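PDB 2QFZ: TBC1 domain family member 22A from Homo sapiens, which may act as a GTPase-activating protein for Rab family proteins through its TBC domain, the part present here, and forms homodimers. Local coordinates for residues A[58-63]-A[158-163]. Numbering follows the deposited sequence.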
loop_
_atom_site.group_PDB
_atom_site.type_symbol
_atom_site.label_atom_id
_atom_site.label_comp_id
_atom_site.label_asym_id
_atom_site.label_seq_id
_atom_site.Cartn_x
_atom_site.Cartn_y
_atom_site.Cartn_z
ATOM N N MET A 58 9.968 -8.662 -9.176
ATOM C CA MET A 58 9.361 -9.047 -10.480
ATOM C C MET A 58 7.907 -9.557 -10.327
ATOM O O MET A 58 7.075 -9.358 -11.220
ATOM C CB MET A 58 10.223 -10.112 -11.158
ATOM C CG MET A 58 9.738 -10.605 -12.539
ATOM S SD MET A 58 9.389 -9.338 -13.804
ATOM C CE MET A 58 11.022 -8.576 -13.993
ATOM N N THR A 59 7.616 -10.293 -9.242
ATOM C CA THR A 59 6.235 -10.728 -8.983
ATOM C C THR A 59 5.266 -9.525 -8.885
ATOM O O THR A 59 4.262 -9.489 -9.587
ATOM C CB THR A 59 6.136 -11.654 -7.761
ATOM O OG1 THR A 59 6.998 -12.778 -7.933
ATOM C CG2 THR A 59 4.699 -12.183 -7.558
ATOM N N TRP A 60 5.582 -8.532 -8.053
ATOM C CA TRP A 60 4.768 -7.307 -7.994
ATOM C C TRP A 60 4.583 -6.624 -9.349
ATOM O O TRP A 60 3.466 -6.169 -9.715
ATOM C CB TRP A 60 5.374 -6.309 -6.995
ATOM C CG TRP A 60 5.090 -6.588 -5.565
ATOM C CD1 TRP A 60 4.771 -7.773 -5.012
ATOM C CD2 TRP A 60 5.134 -5.639 -4.479
ATOM N NE1 TRP A 60 4.556 -7.638 -3.663
ATOM C CE2 TRP A 60 4.777 -6.338 -3.305
ATOM C CE3 TRP A 60 5.337 -4.260 -4.405
ATOM C CZ2 TRP A 60 4.665 -5.711 -2.063
ATOM C CZ3 TRP A 60 5.238 -3.632 -3.162
ATOM C CH2 TRP A 60 4.915 -4.362 -2.008
ATOM N N LYS A 61 5.664 -6.532 -10.101
ATOM C CA LYS A 61 5.577 -5.999 -11.460
ATOM C C LYS A 61 4.653 -6.774 -12.378
ATOM O O LYS A 61 3.927 -6.166 -13.170
ATOM C CB LYS A 61 6.950 -5.849 -12.090
ATOM C CG LYS A 61 7.756 -4.756 -11.436
ATOM C CD LYS A 61 9.173 -4.647 -12.035
ATOM C CE LYS A 61 10.112 -4.075 -11.003
ATOM N NZ LYS A 61 11.406 -3.714 -11.632
ATOM N N LEU A 62 4.655 -8.096 -12.291
ATOM C CA LEU A 62 3.747 -8.885 -13.119
ATOM C C LEU A 62 2.282 -8.831 -12.661
ATOM O O LEU A 62 1.369 -8.705 -13.506
ATOM C CB LEU A 62 4.190 -10.335 -13.243
ATOM C CG LEU A 62 5.460 -10.523 -14.051
ATOM C CD1 LEU A 62 6.050 -11.920 -13.783
ATOM C CD2 LEU A 62 5.197 -10.258 -15.581
ATOM N N LEU A 63 2.068 -8.929 -11.353
ATOM C CA LEU A 63 0.726 -8.969 -10.778
ATOM C C LEU A 63 0.012 -7.627 -10.918
ATOM O O LEU A 63 -1.185 -7.599 -11.084
ATOM C CB LEU A 63 0.769 -9.409 -9.304
ATOM C CG LEU A 63 1.040 -10.868 -8.982
ATOM C CD1 LEU A 63 1.132 -11.088 -7.463
ATOM C CD2 LEU A 63 -0.030 -11.730 -9.573
ATOM N N PHE A 158 9.060 1.458 -3.547
ATOM C CA PHE A 158 10.416 1.943 -3.665
ATOM C C PHE A 158 11.341 1.026 -2.869
ATOM O O PHE A 158 12.393 0.638 -3.354
ATOM C CB PHE A 158 10.527 3.410 -3.191
ATOM C CG PHE A 158 11.946 3.922 -3.152
ATOM C CD1 PHE A 158 12.542 4.467 -4.309
ATOM C CD2 PHE A 158 12.704 3.813 -1.982
ATOM C CE1 PHE A 158 13.890 4.931 -4.269
ATOM C CE2 PHE A 158 14.037 4.238 -1.932
ATOM C CZ PHE A 158 14.628 4.817 -3.070
ATOM N N VAL A 159 10.932 0.667 -1.648
ATOM C CA VAL A 159 11.746 -0.180 -0.790
ATOM C C VAL A 159 11.875 -1.581 -1.387
ATOM O O VAL A 159 12.963 -2.110 -1.469
ATOM C CB VAL A 159 11.208 -0.200 0.669
ATOM C CG1 VAL A 159 11.778 -1.378 1.435
ATOM C CG2 VAL A 159 11.514 1.140 1.351
ATOM N N VAL A 160 10.777 -2.151 -1.857
ATOM C CA VAL A 160 10.817 -3.459 -2.499
ATOM C C VAL A 160 11.778 -3.427 -3.702
ATOM O O VAL A 160 12.690 -4.280 -3.792
ATOM C CB VAL A 160 9.372 -3.968 -2.860
ATOM C CG1 VAL A 160 9.361 -5.115 -3.869
ATOM C CG2 VAL A 160 8.642 -4.388 -1.585
ATOM N N PHE A 161 11.611 -2.433 -4.586
ATOM C CA PHE A 161 12.407 -2.353 -5.800
ATOM C C PHE A 161 13.879 -1.978 -5.546
ATOM O O PHE A 161 14.749 -2.557 -6.158
ATOM C CB PHE A 161 11.787 -1.417 -6.856
ATOM C CG PHE A 161 10.394 -1.785 -7.272
ATOM C CD1 PHE A 161 9.913 -3.088 -7.179
ATOM C CD2 PHE A 161 9.560 -0.818 -7.824
ATOM C CE1 PHE A 161 8.602 -3.407 -7.585
ATOM C CE2 PHE A 161 8.250 -1.140 -8.231
ATOM C CZ PHE A 161 7.785 -2.456 -8.119
ATOM N N ILE A 162 14.173 -1.078 -4.607
ATOM C CA ILE A 162 15.564 -0.747 -4.324
ATOM C C ILE A 162 16.292 -1.922 -3.673
ATOM O O ILE A 162 17.493 -2.077 -3.858
ATOM C CB ILE A 162 15.714 0.558 -3.511
ATOM C CG1 ILE A 162 17.141 1.114 -3.693
ATOM C CG2 ILE A 162 15.390 0.351 -2.019
ATOM C CD1 ILE A 162 17.246 2.589 -3.562
ATOM N N CYS A 163 15.553 -2.787 -2.964
ATOM C CA CYS A 163 16.133 -3.944 -2.296
ATOM C C CYS A 163 16.655 -5.036 -3.246
ATOM O O CYS A 163 17.361 -5.919 -2.803
ATOM C CB CYS A 163 15.155 -4.560 -1.274
ATOM S SG CYS A 163 15.109 -3.677 0.340
#
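Trp60 and Lys61 pack on Val160 and Phe161 in a buried helix-helix contact inside the all-helical Rab-GAP TBC domain. It joins helix 56-63 to helix 150-162. The N-to-C directions of the two short segments make 126°, nearer antiparallel than parallel. Their axes come no closer than 10.8 Å, and the gap is spanned mainly by Trp60, Lys61 and Phe161. The Val160 methyls meet one face of the indole. Val160 CG2 lies 4.0 Å from the centroid of the Trp60 six-membered ring, a CH-pi contact, whereas Val160 CG1 is offset toward the rim, near Trp60 CE3. The indole nitrogen of Trp60 is hydrogen-bonded to Asp268, which ties the ring to helix 260-270 as well.

Lys61 extends over one face of the Phe161 ring. Its CG lies anti to the carbonyl carbon (chi1 -69°), and the extended chain beyond carries CE and NZ across that face. Lys61 CE comes within 3.8 Å of Phe161 CE1. Lys61 NZ stands 4.8 Å from the Phe161 ring centroid, 12° off the ring normal, in a cation-pi arrangement. NZ also forms a salt bridge with Asp190 of helix 181-200; the Asp190 side chain also touches Phe161. At the edge of the Phe161 ring lies Trp60 CB, 4.4 Å from Phe161 CE1.

With a leucine here instead of Phe161, the Lys61 ammonium would probably lose its cation-pi partner and CE its CH-pi packing. The contact thus combines apolar packing with a buried lysine charge, probably stabilised jointly by a carboxylate and an aromatic face.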